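Local coordinates for hypothetical conserved protein (Geobacillus kaustophilus, PDB 2R5X), which is of unknown function but belongs to the YugN-like family, folding as an antiparallel sheet with a short and a long helix packed together, at residues A[18-21]-A[22-26]. The protein carries 1 engineered substitution. Residues are numbered along the deposited sequence; the frame is centred on the assembly and turned at random.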
ATOM      1  N   SER A  18       0.709   0.951 -14.140  1.00 43.11           N
ATOM      2  CA  SER A  18       0.975   2.368 -14.417  1.00 36.23           C
ATOM      3  C   SER A  18      -0.049   3.275 -13.732  1.00 31.87           C
ATOM      4  O   SER A  18       0.296   4.338 -13.208  1.00 45.64           O
ATOM      5  CB  SER A  18       0.980   2.624 -15.922  1.00 38.37           C
ATOM      6  OG  SER A  18      -0.258   2.244 -16.497  1.00 43.86           O
ATOM      7  N   ARG A  19      -1.301   2.833 -13.728  1.00 28.61           N
ATOM      8  CA  ARG A  19      -2.385   3.556 -13.078  1.00 37.61           C
ATOM      9  C   ARG A  19      -2.276   3.470 -11.556  1.00 43.81           C
ATOM     10  O   ARG A  19      -2.574   4.440 -10.855  1.00 43.42           O
ATOM     11  CB  ARG A  19      -3.737   3.035 -13.565  1.00 37.48           C
ATOM     12  CG  ARG A  19      -3.886   3.065 -15.083  1.00 48.66           C
ATOM     13  CD  ARG A  19      -5.330   2.903 -15.518  1.00 84.59           C
ATOM     14  NE  ARG A  19      -5.446   2.880 -16.974  1.00102.46           N
ATOM     15  CZ  ARG A  19      -6.592   2.967 -17.646  1.00103.98           C
ATOM     16  NH1 ARG A  19      -7.747   3.090 -17.002  1.00111.89           N
ATOM     17  NH2 ARG A  19      -6.581   2.935 -18.971  1.00105.25           N
ATOM     18  N   LEU A  20      -1.828   2.317 -11.057  1.00 42.97           N
ATOM     19  CA  LEU A  20      -1.583   2.131  -9.624  1.00 36.54           C
ATOM     20  C   LEU A  20      -0.444   3.029  -9.138  1.00 29.93           C
ATOM     21  O   LEU A  20      -0.597   3.735  -8.132  1.00 34.94           O
ATOM     22  CB  LEU A  20      -1.299   0.656  -9.294  1.00 33.79           C
ATOM     23  CG  LEU A  20      -1.060   0.323  -7.808  1.00 24.04           C
ATOM     24  CD1 LEU A  20      -2.268   0.699  -6.950  1.00 25.63           C
ATOM     25  CD2 LEU A  20      -0.712  -1.146  -7.635  1.00 22.94           C
ATOM     26  N   ASP A  21       0.676   2.998  -9.870  1.00 28.34           N
ATOM     27  CA  ASP A  21       1.857   3.826  -9.614  1.00 32.69           C
ATOM     28  C   ASP A  21       1.548   5.321  -9.484  1.00 38.67           C
ATOM     29  O   ASP A  21       2.032   5.978  -8.557  1.00 33.95           O
ATOM     30  CB  ASP A  21       2.904   3.631 -10.719  1.00 42.55           C
ATOM     31  CG  ASP A  21       3.865   2.487 -10.436  1.00 56.50           C
ATOM     32  OD1 ASP A  21       4.193   2.243  -9.258  1.00 57.34           O
ATOM     33  OD2 ASP A  21       4.315   1.839 -11.405  1.00 76.72           O
ATOM     34  N   ASP A  22       0.751   5.842 -10.418  1.00 42.55           N
ATOM     35  CA  ASP A  22       0.350   7.244 -10.395  0.50 36.26           C
ATOM     36  C   ASP A  22      -0.430   7.570  -9.125  1.00 29.68           C
ATOM     37  O   ASP A  22      -0.150   8.570  -8.460  1.00 38.33           O
ATOM     38  CB  ASP A  22      -0.461   7.593 -11.648  0.50 39.60           C
ATOM     39  CG  ASP A  22       0.415   7.829 -12.869  0.50 44.88           C
ATOM     40  OD1 ASP A  22       1.479   8.472 -12.731  0.50 51.70           O
ATOM     41  OD2 ASP A  22       0.036   7.380 -13.974  0.50 51.19           O
ATOM     42  N   ILE A  23      -1.393   6.711  -8.791  1.00 26.16           N
ATOM     43  CA  ILE A  23      -2.230   6.876  -7.601  1.00 29.94           C
ATOM     44  C   ILE A  23      -1.396   6.871  -6.312  1.00 35.38           C
ATOM     45  O   ILE A  23      -1.545   7.763  -5.477  1.00 35.82           O
ATOM     46  CB  ILE A  23      -3.371   5.818  -7.556  1.00 34.67           C
ATOM     47  CG1 ILE A  23      -4.434   6.162  -8.601  1.00 41.28           C
ATOM     48  CG2 ILE A  23      -4.017   5.737  -6.162  1.00 43.14           C
ATOM     49  CD1 ILE A  23      -5.397   5.050  -8.907  1.00 35.82           C
ATOM     50  N   MET A  24      -0.495   5.894  -6.184  1.00 29.58           N
ATOM     51  CA  MET A  24       0.357   5.742  -4.988  1.00 20.55           C
ATOM     52  C   MET A  24       1.277   6.917  -4.720  1.00 25.36           C
ATOM     53  O   MET A  24       1.384   7.374  -3.573  1.00 25.03           O
ATOM     54  CB  MET A  24       1.200   4.474  -5.095  1.00 28.04           C
ATOM     55  CG  MET A  24       0.414   3.185  -5.078  1.00 24.15           C
ATOM     56  SD  MET A  24      -0.316   2.790  -3.491  1.00 44.23           S
ATOM     57  CE  MET A  24      -1.960   3.126  -3.941  1.00  2.23           C
ATOM     58  N   GLU A  25       1.944   7.394  -5.770  1.00 31.91           N
ATOM     59  CA  GLU A  25       2.848   8.546  -5.654  1.00 47.18           C
ATOM     60  C   GLU A  25       2.102   9.803  -5.194  1.00 40.13           C
ATOM     61  O   GLU A  25       2.615  10.581  -4.386  1.00 36.47           O
ATOM     62  CB  GLU A  25       3.562   8.825  -6.978  1.00 43.42           C
ATOM     63  CG  GLU A  25       4.807   9.695  -6.826  1.00 67.03           C
ATOM     64  CD  GLU A  25       4.913  10.779  -7.883  1.00103.94           C
ATOM     65  OE1 GLU A  25       4.750  10.473  -9.084  1.00129.88           O
ATOM     66  OE2 GLU A  25       5.171  11.945  -7.510  1.00108.14           O
ATOM     67  N   ARG A  26       0.893   9.967  -5.693  1.00 40.39           N
ATOM     68  CA  ARG A  26       0.009  11.062  -5.354  0.50 40.87           C
ATOM     69  C   ARG A  26      -0.398  11.028  -3.912  1.00 41.13           C
ATOM     70  O   ARG A  26      -0.571  12.025  -3.286  1.00 38.79           O
ATOM     71  CB  ARG A  26      -1.253  10.945  -6.184  0.50 39.60           C
ATOM     72  CG  ARG A  26      -1.635  12.134  -6.897  0.50 39.23           C
ATOM     73  CD  ARG A  26      -2.398  11.786  -8.127  0.50 38.57           C
ATOM     74  NE  ARG A  26      -3.740  11.290  -7.876  0.50 35.78           N
ATOM     75  CZ  ARG A  26      -4.326  10.434  -8.680  0.50 18.74           C
ATOM     76  NH1 ARG A  26      -3.681  10.018  -9.729  0.50 30.34           N
ATOM     77  NH2 ARG A  26      -5.514   9.988  -8.436  0.50 18.83           N
TER
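M24 and L20 meet through both backbone and side chain, and they share the shortest of four successive i to i+4 hydrogen bonds: M24 N lies 2.9 Å from L20 O. E25 N reaches D21 O at 3.1 Å with an N-H...O angle of 168°. The two bonds before them, D22 N to S18 O (3.2 Å) and I23 N to R19 O (3.3 Å), are longer.

The side chains lie against the same carbonyls. With CG anti to its carbonyl carbon (chi1 -66°), M24 folds back along the helix, placing CG 3.3 Å from L20 O; bends at chi2 and chi3 then bring CE to 3.9 Å from L20 CD1, and the two side chains run obliquely across each other. I23 likewise lays CG1 beside R19 O, at 3.4 Å. D22 was built in two conformers, so the approach of its OD2 to S18 O, two acceptors at 3.1 Å in one of them, is doubtful.

The polar flank looks elsewhere, for D21 gives its carboxylate to the hydroxyl of Y42 and to R31, while R26, in one of its two conformers, forms a salt bridge with E115. L20 rests on I73 and L75 of the sheet, whereas I23 meets L116 and M24 meets V112 of helix 99-117. The result is a textbook amphipathic alpha-helix, 17-26, packed between the antiparallel sheet and helix 99-117 in this member of the YugN-like family.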